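Local coordinates for Lmo0135 protein (Listeria monocytogenes EGD-e, PDB 5ISU) that probably serves as the extracytoplasmic substrate-binding component of an ABC transporter, of the family generally assigned to peptide uptake, at residues Ile31-Ala36 with Phe152-His157; Asp27-Asn32 with Arg39-Ile44; Ala50-Glu55 with Asn146-Phe151; Thr106-Pro111 with Glu163-Ser168. One frame throughout, in Å; residues are numbered along the deposited sequence.

Contact 1: residues Ile31-Ala36 with Phe152-His157; sequences INPNYA and FPIPKH. With EDO (1,2-ethanediol), chain B.
Pro33 and Ile154 meet more tightly than ordinary van der Waals contact, with Pro33 CG 3.3 Å from Ile154 CG2, although no direct hydrogen bond joins the two loops. Ile154 CG2 lies out of the plane of the Pro33 ring, beyond its CG corner, while Phe152 CB meets the ring at its CB corner, 3.6 Å from Pro33 CB. Ile154 uses both branches. With chi1 at 63°, CG1 lies between the backbone N and the carbonyl carbon, and CD1 beyond it reaches Asn34 ND2 at 3.4 Å, the side chains crossing at about a right angle. That amide nitrogen has its polar partner in Ser102, and the amide oxygen, Asn34 OD1, accepts a hydrogen bond from a water (2.8 Å) that also donates to Phe152 O. Asn32 ND2 bonds to Asn171, while Asn32 OD1 accepts from Asn34 N in the carbonyl plane, on a lone pair (3.1 Å): an Asx turn in the loop leading into helix 39-48, with Asn34 and Ile154 packing on helix 93-104.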
loop_
_atom_site.group_PDB
_atom_site.type_symbol
_atom_site.label_atom_id
_atom_site.label_comp_id
_atom_site.label_asym_id
_atom_site.label_seq_id
_atom_site.Cartn_x
_atom_site.Cartn_y
_atom_site.Cartn_z
ATOM N N ILE A 31 6.939 -3.906 -16.044
ATOM C CA ILE A 31 6.297 -2.580 -16.027
ATOM C C ILE A 31 4.996 -2.609 -16.850
ATOM O O ILE A 31 4.948 -2.192 -18.020
ATOM C CB ILE A 31 7.255 -1.478 -16.525
ATOM C CG1 ILE A 31 8.613 -1.616 -15.805
ATOM C CG2 ILE A 31 6.636 -0.101 -16.284
ATOM C CD1 ILE A 31 9.680 -0.651 -16.268
ATOM N N ASN A 32 3.945 -3.105 -16.202
ATOM C CA ASN A 32 2.628 -3.274 -16.813
ATOM C C ASN A 32 1.622 -3.257 -15.656
ATOM O O ASN A 32 1.694 -4.106 -14.762
ATOM C CB ASN A 32 2.589 -4.601 -17.595
ATOM C CG ASN A 32 1.306 -4.785 -18.406
ATOM O OD1 ASN A 32 0.193 -4.642 -17.898
ATOM N ND2 ASN A 32 1.464 -5.126 -19.667
ATOM N N PRO A 33 0.684 -2.297 -15.666
ATOM C CA PRO A 33 -0.273 -2.147 -14.560
ATOM C C PRO A 33 -1.174 -3.331 -14.268
ATOM O O PRO A 33 -1.784 -3.374 -13.202
ATOM C CB PRO A 33 -1.099 -0.932 -14.972
ATOM C CG PRO A 33 -0.953 -0.838 -16.429
ATOM C CD PRO A 33 0.434 -1.303 -16.730
ATOM N N ASN A 34 -1.302 -4.255 -15.210
ATOM C CA ASN A 34 -2.090 -5.469 -14.956
ATOM C C ASN A 34 -1.353 -6.407 -13.981
ATOM O O ASN A 34 -1.963 -7.300 -13.428
ATOM C CB ASN A 34 -2.385 -6.237 -16.268
ATOM C CG ASN A 34 -3.471 -5.592 -17.115
ATOM O OD1 ASN A 34 -3.898 -4.478 -16.864
ATOM N ND2 ASN A 34 -3.928 -6.314 -18.128
ATOM N N TYR A 35 -0.052 -6.192 -13.770
ATOM C CA TYR A 35 0.739 -7.072 -12.899
ATOM C C TYR A 35 1.578 -6.355 -11.838
ATOM O O TYR A 35 1.926 -6.962 -10.832
ATOM C CB TYR A 35 1.653 -7.954 -13.771
ATOM C CG TYR A 35 0.869 -8.705 -14.831
ATOM C CD1 TYR A 35 0.226 -9.903 -14.529
ATOM C CD2 TYR A 35 0.726 -8.187 -16.119
ATOM C CE1 TYR A 35 -0.521 -10.566 -15.483
ATOM C CE2 TYR A 35 -0.012 -8.842 -17.078
ATOM C CZ TYR A 35 -0.645 -10.027 -16.755
ATOM O OH TYR A 35 -1.381 -10.683 -17.710
ATOM N N ALA A 36 1.890 -5.069 -12.035
ATOM C CA ALA A 36 2.761 -4.361 -11.084
ATOM C C ALA A 36 2.272 -4.415 -9.636
ATOM O O ALA A 36 1.142 -4.055 -9.367
ATOM C CB ALA A 36 2.953 -2.911 -11.510
ATOM N N PHE A 152 -5.435 1.722 -14.224
ATOM C CA PHE A 152 -4.528 2.236 -15.268
ATOM C C PHE A 152 -4.773 1.424 -16.542
ATOM O O PHE A 152 -4.531 0.225 -16.543
ATOM C CB PHE A 152 -3.051 2.060 -14.862
ATOM C CG PHE A 152 -2.627 2.854 -13.649
ATOM C CD1 PHE A 152 -2.936 2.419 -12.372
ATOM C CD2 PHE A 152 -1.853 4.009 -13.788
ATOM C CE1 PHE A 152 -2.518 3.142 -11.249
ATOM C CE2 PHE A 152 -1.442 4.741 -12.682
ATOM C CZ PHE A 152 -1.772 4.303 -11.407
ATOM N N PRO A 153 -5.266 2.057 -17.622
ATOM C CA PRO A 153 -5.466 1.256 -18.816
ATOM C C PRO A 153 -4.175 0.926 -19.562
ATOM O O PRO A 153 -3.148 1.625 -19.403
ATOM C CB PRO A 153 -6.368 2.139 -19.691
ATOM C CG PRO A 153 -6.160 3.512 -19.209
ATOM C CD PRO A 153 -5.870 3.393 -17.744
ATOM N N ILE A 154 -4.223 -0.173 -20.320
ATOM C CA ILE A 154 -3.101 -0.575 -21.188
ATOM C C ILE A 154 -3.561 -0.429 -22.650
ATOM O O ILE A 154 -4.745 -0.299 -22.911
ATOM C CB ILE A 154 -2.515 -1.966 -20.836
ATOM C CG1 ILE A 154 -3.532 -3.103 -21.014
ATOM C CG2 ILE A 154 -2.013 -1.950 -19.402
ATOM C CD1 ILE A 154 -2.944 -4.481 -20.755
ATOM N N PRO A 155 -2.619 -0.356 -23.595
ATOM C CA PRO A 155 -3.051 -0.138 -24.979
ATOM C C PRO A 155 -3.466 -1.407 -25.743
ATOM O O PRO A 155 -2.726 -2.388 -25.780
ATOM C CB PRO A 155 -1.843 0.535 -25.617
ATOM C CG PRO A 155 -0.681 0.151 -24.782
ATOM C CD PRO A 155 -1.175 -0.132 -23.409
ATOM N N LYS A 156 -4.648 -1.353 -26.351
ATOM C CA LYS A 156 -5.194 -2.455 -27.119
ATOM C C LYS A 156 -4.328 -2.716 -28.369
ATOM O O LYS A 156 -3.926 -3.858 -28.625
ATOM C CB LYS A 156 -6.653 -2.138 -27.489
ATOM C CG LYS A 156 -7.401 -3.171 -28.339
ATOM C CD LYS A 156 -8.840 -2.703 -28.546
ATOM C CE LYS A 156 -9.636 -3.573 -29.516
ATOM N NZ LYS A 156 -9.836 -4.967 -29.031
ATOM N N HIS A 157 -3.970 -1.652 -29.097
ATOM C CA HIS A 157 -3.167 -1.821 -30.312
ATOM C C HIS A 157 -1.810 -2.530 -30.074
ATOM O O HIS A 157 -1.224 -3.082 -30.998
ATOM C CB HIS A 157 -2.968 -0.480 -31.039
ATOM C CG HIS A 157 -1.988 0.438 -30.375
ATOM N ND1 HIS A 157 -2.327 1.254 -29.319
ATOM C CD2 HIS A 157 -0.681 0.680 -30.638
ATOM C CE1 HIS A 157 -1.262 1.939 -28.941
ATOM N NE2 HIS A 157 -0.255 1.621 -29.734
HETATM C C1 EDO B . -10.965 -7.696 -26.365
HETATM O O1 EDO B . -10.398 -8.452 -25.291
HETATM C C2 EDO B . -11.877 -6.621 -25.793
HETATM O O2 EDO B . -11.697 -5.401 -26.511
HETATM O O HOH W 1 -4.461 -2.327 -15.239
#

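Contact 2: residues Asp27-Asn32 with Arg39-Ile44; sequences DPEVIN and RVTLTI
Thr41 meets the loop 27-32 with every branch of its side chain, and following it outward gives the logic of the contact. Its CB comes to 4.1 Å from Glu29 N. From there the side chain forks. With chi1 at -53°, OG1 lies beside its own backbone N and anti to the carbonyl carbon, and it accepts a nearly straight hydrogen bond from Glu29 N (2.8 Å, 172°); the same hydroxyl is also hydrogen-bonded to Asp38, just before the helix. The methyl CG2 takes the other direction and lies against the backbone, 3.3 Å from Val30 O. Apolar groups close the contact on both sides of Thr41 in sequence. Ile44, about a turn after it, divides its branches between two loop residues: CD1 touches Pro28 CB at 4.0 Å, and CG2 touches Ile31 CD1 at 3.9 Å. Just before it, Val40 CG1 lies against the backbone of the same proline, 3.9 Å from Pro28 N. Beyond the contact, Ile44 packs on Phe211 of strand 208-213, so it touches both loop and sheet. Ile31, which touches Ile44, is the centre of an inverse gamma turn, closed by a weak bond from Asn32 N to Val30 O.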
loop_
_atom_site.group_PDB
_atom_site.type_symbol
_atom_site.label_atom_id
_atom_site.label_comp_id
_atom_site.label_asym_id
_atom_site.label_seq_id
_atom_site.Cartn_x
_atom_site.Cartn_y
_atom_site.Cartn_z
ATOM N N ASP A 27 15.765 -3.480 -8.792
ATOM C CA ASP A 27 15.348 -3.533 -10.194
ATOM C C ASP A 27 13.850 -3.658 -10.281
ATOM O O ASP A 27 13.232 -4.331 -9.450
ATOM C CB ASP A 27 15.937 -4.739 -10.958
ATOM C CG ASP A 27 17.425 -4.603 -11.249
ATOM O OD1 ASP A 27 18.253 -4.960 -10.374
ATOM O OD2 ASP A 27 17.759 -4.226 -12.401
ATOM N N PRO A 28 13.250 -3.044 -11.310
ATOM C CA PRO A 28 11.825 -3.222 -11.448
ATOM C C PRO A 28 11.532 -4.623 -11.990
ATOM O O PRO A 28 12.445 -5.316 -12.429
ATOM C CB PRO A 28 11.450 -2.168 -12.481
ATOM C CG PRO A 28 12.654 -2.095 -13.363
ATOM C CD PRO A 28 13.839 -2.363 -12.479
ATOM N N GLU A 29 10.269 -5.034 -11.915
ATOM C CA GLU A 29 9.836 -6.320 -12.475
ATOM C C GLU A 29 9.121 -5.961 -13.790
ATOM O O GLU A 29 9.615 -5.112 -14.522
ATOM C CB GLU A 29 8.977 -7.099 -11.469
ATOM C CG GLU A 29 9.727 -7.434 -10.180
ATOM C CD GLU A 29 8.872 -8.167 -9.152
ATOM O OE1 GLU A 29 7.926 -8.891 -9.541
ATOM O OE2 GLU A 29 9.162 -8.037 -7.941
ATOM N N VAL A 30 7.970 -6.551 -14.092
ATOM C CA VAL A 30 7.286 -6.237 -15.343
ATOM C C VAL A 30 6.529 -4.895 -15.246
ATOM O O VAL A 30 5.579 -4.766 -14.474
ATOM C CB VAL A 30 6.318 -7.370 -15.717
ATOM C CG1 VAL A 30 5.659 -7.091 -17.059
ATOM C CG2 VAL A 30 7.064 -8.701 -15.757
ATOM N N ILE A 31 6.939 -3.906 -16.044
ATOM C CA ILE A 31 6.297 -2.580 -16.027
ATOM C C ILE A 31 4.996 -2.609 -16.850
ATOM O O ILE A 31 4.948 -2.192 -18.020
ATOM C CB ILE A 31 7.255 -1.478 -16.525
ATOM C CG1 ILE A 31 8.613 -1.616 -15.805
ATOM C CG2 ILE A 31 6.636 -0.101 -16.284
ATOM C CD1 ILE A 31 9.680 -0.651 -16.268
ATOM N N ASN A 32 3.945 -3.105 -16.202
ATOM C CA ASN A 32 2.628 -3.274 -16.813
ATOM C C ASN A 32 1.622 -3.257 -15.656
ATOM O O ASN A 32 1.694 -4.106 -14.762
ATOM C CB ASN A 32 2.589 -4.601 -17.595
ATOM C CG ASN A 32 1.306 -4.785 -18.406
ATOM O OD1 ASN A 32 0.193 -4.642 -17.898
ATOM N ND2 ASN A 32 1.464 -5.126 -19.667
ATOM N N ARG A 39 7.266 -2.150 -4.916
ATOM C CA ARG A 39 7.502 -0.706 -4.768
ATOM C C ARG A 39 8.224 -0.058 -5.948
ATOM O O ARG A 39 7.793 0.999 -6.428
ATOM C CB ARG A 39 8.214 -0.411 -3.425
ATOM C CG ARG A 39 8.802 0.995 -3.281
ATOM C CD ARG A 39 9.221 1.349 -1.846
ATOM N NE ARG A 39 8.117 1.898 -1.031
ATOM C CZ ARG A 39 7.319 1.220 -0.200
ATOM N NH1 ARG A 39 6.365 1.874 0.456
ATOM N NH2 ARG A 39 7.453 -0.095 -0.004
ATOM N N VAL A 40 9.263 -0.710 -6.465
ATOM C CA VAL A 40 10.033 -0.132 -7.561
ATOM C C VAL A 40 9.251 -0.080 -8.862
ATOM O O VAL A 40 9.232 0.957 -9.536
ATOM C CB VAL A 40 11.373 -0.845 -7.766
ATOM C CG1 VAL A 40 12.134 -0.209 -8.931
ATOM C CG2 VAL A 40 12.193 -0.773 -6.490
ATOM N N THR A 41 8.577 -1.169 -9.197
ATOM C CA THR A 41 7.821 -1.219 -10.435
ATOM C C THR A 41 6.679 -0.208 -10.408
ATOM O O THR A 41 6.403 0.456 -11.416
ATOM C CB THR A 41 7.232 -2.630 -10.707
ATOM O OG1 THR A 41 8.262 -3.613 -10.635
ATOM C CG2 THR A 41 6.612 -2.704 -12.064
ATOM N N LEU A 42 6.003 -0.105 -9.269
ATOM C CA LEU A 42 4.892 0.841 -9.148
ATOM C C LEU A 42 5.380 2.282 -9.255
ATOM O O LEU A 42 4.692 3.134 -9.804
ATOM C CB LEU A 42 4.119 0.630 -7.825
ATOM C CG LEU A 42 3.184 -0.582 -7.787
ATOM C CD1 LEU A 42 2.640 -0.880 -6.391
ATOM C CD2 LEU A 42 2.033 -0.398 -8.765
ATOM N N THR A 43 6.567 2.542 -8.714
ATOM C CA THR A 43 7.146 3.872 -8.734
ATOM C C THR A 43 7.410 4.282 -10.182
ATOM O O THR A 43 7.098 5.401 -10.581
ATOM C CB THR A 43 8.461 3.901 -7.916
ATOM O OG1 THR A 43 8.188 3.552 -6.563
ATOM C CG2 THR A 43 9.120 5.282 -7.937
ATOM N N ILE A 44 7.936 3.349 -10.974
ATOM C CA ILE A 44 8.241 3.623 -12.382
ATOM C C ILE A 44 6.946 3.716 -13.192
ATOM O O ILE A 44 6.775 4.638 -14.019
ATOM C CB ILE A 44 9.259 2.608 -12.952
ATOM C CG1 ILE A 44 10.579 2.761 -12.186
ATOM C CG2 ILE A 44 9.476 2.838 -14.441
ATOM C CD1 ILE A 44 11.666 1.796 -12.573
#

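Contact 3: residues Ala50-Glu55 with Asn146-Phe151; sequences APLFWE and NTIKTF
Lys149 bends over one face of the Phe53 ring, its NZ 3.9 Å from the ring centroid and 23° off the normal, a cation-pi pair offset toward the rim. The bend at chi2 (-67°) lays the aliphatic chain against Phe53, with Lys149 CD 3.6 Å from Phe53 CB; NZ has a further, weak bond to Gly58 O. Ile148 CG2 approaches the same ring obliquely at CE1. The backbones are joined directly by Leu52 N to Phe151 O (2.8 Å), the donor lying nearly on the line of the C=O bond, and through a water that accepts from Phe53 N and Phe151 N. Leu52 CD1 packs on Phe151 CD2 at 3.5 Å, the two side chains pointing the same way. At the outer end a second water donates to both Glu55 OE2 and Asn146 OD1. Helix 144-148 supplies Ile148, which with Phe53 rests on Leu66 of strand 63-68; Leu52 and Ile148 reach strand 74-79, and Phe151 packs against helix 93-104.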
loop_
_atom_site.group_PDB
_atom_site.type_symbol
_atom_site.label_atom_id
_atom_site.label_comp_id
_atom_site.label_asym_id
_atom_site.label_seq_id
_atom_site.Cartn_x
_atom_site.Cartn_y
_atom_site.Cartn_z
ATOM N N ALA A 50 -0.817 6.716 -16.870
ATOM C CA ALA A 50 -1.796 7.528 -16.188
ATOM C C ALA A 50 -3.029 6.651 -15.819
ATOM O O ALA A 50 -3.375 5.724 -16.559
ATOM C CB ALA A 50 -2.215 8.675 -17.079
ATOM N N PRO A 51 -3.680 6.933 -14.666
ATOM C CA PRO A 51 -4.895 6.205 -14.275
ATOM C C PRO A 51 -6.181 6.923 -14.753
ATOM O O PRO A 51 -6.111 8.029 -15.282
ATOM C CB PRO A 51 -4.818 6.254 -12.758
ATOM C CG PRO A 51 -4.258 7.630 -12.499
ATOM C CD PRO A 51 -3.247 7.863 -13.599
ATOM N N LEU A 52 -7.345 6.302 -14.573
ATOM C CA LEU A 52 -8.597 6.979 -14.932
ATOM C C LEU A 52 -8.808 8.135 -13.951
ATOM O O LEU A 52 -9.185 9.238 -14.346
ATOM C CB LEU A 52 -9.784 6.026 -14.881
ATOM C CG LEU A 52 -9.738 4.864 -15.874
ATOM C CD1 LEU A 52 -10.869 3.884 -15.595
ATOM C CD2 LEU A 52 -9.794 5.367 -17.306
ATOM N N PHE A 53 -8.563 7.852 -12.672
ATOM C CA PHE A 53 -8.691 8.825 -11.592
ATOM C C PHE A 53 -7.484 8.685 -10.691
ATOM O O PHE A 53 -6.900 7.603 -10.607
ATOM C CB PHE A 53 -9.944 8.556 -10.774
ATOM C CG PHE A 53 -11.215 8.664 -11.563
ATOM C CD1 PHE A 53 -11.697 7.577 -12.262
ATOM C CD2 PHE A 53 -11.922 9.858 -11.604
ATOM C CE1 PHE A 53 -12.876 7.668 -12.987
ATOM C CE2 PHE A 53 -13.090 9.967 -12.325
ATOM C CZ PHE A 53 -13.578 8.865 -13.021
ATOM N N TRP A 54 -7.103 9.773 -10.027
ATOM C CA TRP A 54 -5.986 9.727 -9.105
ATOM C C TRP A 54 -6.490 9.139 -7.785
ATOM O O TRP A 54 -7.405 9.661 -7.195
ATOM C CB TRP A 54 -5.396 11.123 -8.869
ATOM C CG TRP A 54 -4.872 11.816 -10.088
ATOM C CD1 TRP A 54 -5.406 12.905 -10.694
ATOM C CD2 TRP A 54 -3.712 11.460 -10.854
ATOM N NE1 TRP A 54 -4.646 13.272 -11.774
ATOM C CE2 TRP A 54 -3.602 12.396 -11.898
ATOM C CE3 TRP A 54 -2.759 10.453 -10.749
ATOM C CZ2 TRP A 54 -2.570 12.354 -12.837
ATOM C CZ3 TRP A 54 -1.722 10.401 -11.692
ATOM C CH2 TRP A 54 -1.646 11.334 -12.723
ATOM N N GLU A 55 -5.877 8.045 -7.350
ATOM C CA GLU A 55 -6.252 7.332 -6.122
ATOM C C GLU A 55 -6.209 8.175 -4.853
ATOM O O GLU A 55 -7.150 8.162 -4.069
ATOM C CB GLU A 55 -5.325 6.101 -5.938
ATOM C CG GLU A 55 -5.460 5.371 -4.598
ATOM C CD GLU A 55 -4.638 4.087 -4.507
ATOM O OE1 GLU A 55 -3.802 3.844 -5.395
ATOM O OE2 GLU A 55 -4.829 3.321 -3.528
ATOM N N ASN A 146 -13.878 2.107 -5.838
ATOM C CA ASN A 146 -12.454 2.175 -5.535
ATOM C C ASN A 146 -11.613 1.497 -6.627
ATOM O O ASN A 146 -10.536 1.999 -7.004
ATOM C CB ASN A 146 -12.166 1.512 -4.202
ATOM C CG ASN A 146 -10.701 1.576 -3.825
ATOM O OD1 ASN A 146 -10.150 2.650 -3.596
ATOM N ND2 ASN A 146 -10.065 0.420 -3.749
ATOM N N THR A 147 -12.085 0.351 -7.113
ATOM C CA THR A 147 -11.402 -0.361 -8.187
ATOM C C THR A 147 -11.308 0.550 -9.432
ATOM O O THR A 147 -10.284 0.585 -10.102
ATOM C CB THR A 147 -12.146 -1.668 -8.532
ATOM O OG1 THR A 147 -12.238 -2.487 -7.361
ATOM C CG2 THR A 147 -11.427 -2.419 -9.592
ATOM N N ILE A 148 -12.372 1.289 -9.736
ATOM C CA ILE A 148 -12.339 2.227 -10.859
ATOM C C ILE A 148 -11.315 3.355 -10.609
ATOM O O ILE A 148 -10.654 3.802 -11.540
ATOM C CB ILE A 148 -13.735 2.834 -11.145
ATOM C CG1 ILE A 148 -14.658 1.773 -11.738
ATOM C CG2 ILE A 148 -13.655 3.991 -12.137
ATOM C CD1 ILE A 148 -16.080 2.261 -11.939
ATOM N N LYS A 149 -11.205 3.802 -9.354
ATOM C CA LYS A 149 -10.269 4.877 -8.961
ATOM C C LYS A 149 -8.798 4.454 -8.845
ATOM O O LYS A 149 -7.958 5.295 -8.561
ATOM C CB LYS A 149 -10.664 5.476 -7.614
ATOM C CG LYS A 149 -12.065 6.015 -7.508
ATOM C CD LYS A 149 -12.321 7.222 -8.362
ATOM C CE LYS A 149 -13.649 7.832 -7.951
ATOM N NZ LYS A 149 -13.934 9.054 -8.740
ATOM N N THR A 150 -8.502 3.165 -9.011
ATOM C CA THR A 150 -7.126 2.639 -8.955
ATOM C C THR A 150 -6.797 1.886 -10.260
ATOM O O THR A 150 -5.963 0.980 -10.271
ATOM C CB THR A 150 -6.926 1.694 -7.727
ATOM O OG1 THR A 150 -7.872 0.602 -7.772
ATOM C CG2 THR A 150 -7.103 2.452 -6.406
ATOM N N PHE A 151 -7.396 2.337 -11.366
ATOM C CA PHE A 151 -7.294 1.684 -12.655
ATOM C C PHE A 151 -6.444 2.427 -13.703
ATOM O O PHE A 151 -6.735 3.587 -14.058
ATOM C CB PHE A 151 -8.715 1.524 -13.203
ATOM C CG PHE A 151 -8.810 0.602 -14.371
ATOM C CD1 PHE A 151 -9.012 -0.747 -14.172
ATOM C CD2 PHE A 151 -8.704 1.075 -15.662
ATOM C CE1 PHE A 151 -9.093 -1.622 -15.242
ATOM C CE2 PHE A 151 -8.794 0.212 -16.737
ATOM C CZ PHE A 151 -8.996 -1.145 -16.522
HETATM O O HOH W 2 -8.112 5.124 -11.776
HETATM O O HOH W 3 -7.438 2.709 -2.732
#

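Contact 4: residues Thr106-Pro111 with Glu163-Ser168; sequences TKQNSP and ENIEKS
The two segments come nearest at Gln108 and Asn164, whose CA atoms are 6.0 Å apart, where a 3-10 turn at 106-108 meets a loop with helical backbone angles at 165-167. Within that loop Asn164 forms an Asx motif, its OD1 accepting from Lys167 N, although the donor stands well above the carbonyl plane and not on a lone pair. Gln108 carries the centre of the contact. Its chain is bent at chi2 (-64°), which turns the amide toward the loop backbone. There Gln108 OE1 accepts from Ile165 N at 2.9 Å, with an almost straight N-H...O angle of 175° and the donor tilted only modestly from the amide plane. Ile165 lies over one face of the same amide, CD1 above Gln108 CD at 3.8 Å, with the side chains crossing at about a right angle. Gln108 is buried, so this bond satisfies a polar atom removed from solvent, and Gln108 NE2 makes a weak bond to Val162 O. Ile165 also packs on Asn32 and Tyr35, which ties the loop to the segment 31-36. At the exposed margin Lys107, bent at chi3, swings its ammonium across to Glu163. The resulting salt bridge joins Lys107 NZ to Glu163 OE1 at 3.0 Å, met on the anti side of the carboxylate and 24° out of its plane.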
loop_
_atom_site.group_PDB
_atom_site.type_symbol
_atom_site.label_atom_id
_atom_site.label_comp_id
_atom_site.label_asym_id
_atom_site.label_seq_id
_atom_site.Cartn_x
_atom_site.Cartn_y
_atom_site.Cartn_z
ATOM N N THR A 106 -8.709 -15.423 -17.433
ATOM C CA THR A 106 -7.992 -16.271 -16.475
ATOM C C THR A 106 -6.609 -16.731 -16.938
ATOM O O THR A 106 -5.701 -16.843 -16.107
ATOM C CB THR A 106 -8.833 -17.510 -16.062
ATOM O OG1 THR A 106 -9.385 -18.117 -17.230
ATOM C CG2 THR A 106 -9.979 -17.118 -15.124
ATOM N N LYS A 107 -6.434 -16.984 -18.241
ATOM C CA LYS A 107 -5.121 -17.425 -18.747
ATOM C C LYS A 107 -3.996 -16.375 -18.547
ATOM O O LYS A 107 -2.813 -16.734 -18.550
ATOM C CB LYS A 107 -5.189 -17.838 -20.230
ATOM C CG LYS A 107 -5.518 -16.719 -21.217
ATOM C CD LYS A 107 -5.557 -17.193 -22.675
ATOM C CE LYS A 107 -4.172 -17.548 -23.212
ATOM N NZ LYS A 107 -4.150 -17.876 -24.674
ATOM N N GLN A 108 -4.354 -15.099 -18.359
ATOM C CA GLN A 108 -3.346 -14.044 -18.171
ATOM C C GLN A 108 -2.796 -13.974 -16.728
ATOM O O GLN A 108 -1.792 -13.279 -16.489
ATOM C CB GLN A 108 -3.902 -12.668 -18.598
ATOM C CG GLN A 108 -4.329 -12.551 -20.066
ATOM C CD GLN A 108 -3.188 -12.719 -21.075
ATOM O OE1 GLN A 108 -2.000 -12.692 -20.722
ATOM N NE2 GLN A 108 -3.553 -12.890 -22.347
ATOM N N ASN A 109 -3.443 -14.679 -15.784
ATOM C CA ASN A 109 -3.025 -14.691 -14.367
ATOM C C ASN A 109 -2.827 -13.291 -13.782
ATOM O O ASN A 109 -1.779 -13.020 -13.177
ATOM C CB ASN A 109 -1.713 -15.473 -14.177
ATOM C CG ASN A 109 -1.856 -16.960 -14.426
ATOM O OD1 ASN A 109 -2.878 -17.585 -14.092
ATOM N ND2 ASN A 109 -0.792 -17.557 -14.967
ATOM N N SER A 110 -3.794 -12.398 -13.978
ATOM C CA SER A 110 -3.681 -11.042 -13.412
ATOM C C SER A 110 -4.019 -11.074 -11.928
ATOM O O SER A 110 -5.080 -11.553 -11.571
ATOM C CB SER A 110 -4.599 -10.022 -14.107
ATOM O OG SER A 110 -4.368 -8.696 -13.570
ATOM N N PRO A 111 -3.136 -10.515 -11.064
ATOM C CA PRO A 111 -3.432 -10.546 -9.632
ATOM C C PRO A 111 -4.652 -9.722 -9.187
ATOM O O PRO A 111 -5.164 -9.968 -8.101
ATOM C CB PRO A 111 -2.135 -10.039 -8.979
ATOM C CG PRO A 111 -1.370 -9.349 -10.055
ATOM C CD PRO A 111 -1.778 -10.000 -11.339
ATOM N N GLU A 163 -0.785 -13.731 -26.261
ATOM C CA GLU A 163 -1.240 -14.826 -25.404
ATOM C C GLU A 163 -0.807 -14.719 -23.953
ATOM O O GLU A 163 -1.583 -15.061 -23.064
ATOM C CB GLU A 163 -0.802 -16.181 -25.944
ATOM C CG GLU A 163 -1.343 -16.525 -27.320
ATOM C CD GLU A 163 -1.446 -18.026 -27.520
ATOM O OE1 GLU A 163 -1.991 -18.677 -26.601
ATOM O OE2 GLU A 163 -1.029 -18.556 -28.585
ATOM N N ASN A 164 0.439 -14.306 -23.713
ATOM C CA ASN A 164 0.947 -14.128 -22.344
ATOM C C ASN A 164 1.480 -12.702 -22.197
ATOM O O ASN A 164 2.618 -12.395 -22.566
ATOM C CB ASN A 164 2.012 -15.173 -21.986
ATOM C CG ASN A 164 2.413 -15.119 -20.511
ATOM O OD1 ASN A 164 2.376 -14.059 -19.876
ATOM N ND2 ASN A 164 2.804 -16.266 -19.964
ATOM N N ILE A 165 0.647 -11.846 -21.622
ATOM C CA ILE A 165 0.970 -10.444 -21.475
ATOM C C ILE A 165 2.104 -10.207 -20.489
ATOM O O ILE A 165 2.985 -9.396 -20.771
ATOM C CB ILE A 165 -0.272 -9.608 -21.088
ATOM C CG1 ILE A 165 -1.340 -9.734 -22.182
ATOM C CG2 ILE A 165 0.101 -8.140 -20.912
ATOM C CD1 ILE A 165 -2.662 -9.076 -21.853
ATOM N N GLU A 166 2.108 -10.925 -19.370
ATOM C CA GLU A 166 3.139 -10.730 -18.348
ATOM C C GLU A 166 4.578 -11.006 -18.855
ATOM O O GLU A 166 5.514 -10.340 -18.426
ATOM C CB GLU A 166 2.829 -11.567 -17.089
ATOM C CG GLU A 166 3.728 -11.268 -15.880
ATOM C CD GLU A 166 3.402 -12.107 -14.639
ATOM O OE1 GLU A 166 3.029 -13.295 -14.787
ATOM O OE2 GLU A 166 3.560 -11.590 -13.499
ATOM N N LYS A 167 4.744 -11.962 -19.769
ATOM C CA LYS A 167 6.076 -12.331 -20.288
ATOM C C LYS A 167 6.443 -11.673 -21.618
ATOM O O LYS A 167 7.595 -11.740 -22.026
ATOM C CB LYS A 167 6.221 -13.868 -20.403
ATOM C CG LYS A 167 6.576 -14.596 -19.103
ATOM C CD LYS A 167 5.624 -14.257 -17.959
ATOM C CE LYS A 167 5.887 -15.060 -16.691
ATOM N NZ LYS A 167 5.596 -16.505 -16.867
ATOM N N SER A 168 5.476 -11.046 -22.283
ATOM C CA SER A 168 5.705 -10.391 -23.584
ATOM C C SER A 168 6.884 -9.412 -23.595
ATOM O O SER A 168 7.023 -8.582 -22.692
ATOM C CB SER A 168 4.440 -9.644 -24.031
ATOM O OG SER A 168 4.642 -8.943 -25.249
#

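In the fold
The four contacts illustrate how loops between regular elements can knit together one lobe of a family 5 solute-binding protein. Contact 2 is local, joining a loop to the helix 39-48 that follows it, whereas contacts 1, 3 and 4 link segments far apart in sequence. Contact 1 is central: it shares Ile31 and Asn32 with contact 2, about 12 Å away between centres, and touches contact 3 through Phe152 packed on Ala50 and Pro51. Towards contact 4, about 11 Å between centres, Asn34 O and Tyr35 OH probably bond to Ser110 OG and Gln108 O. Contacts 3 and 4, centres about 21 Å apart, do not touch, yet their segments alternate along the chain, and both border helix 93-104.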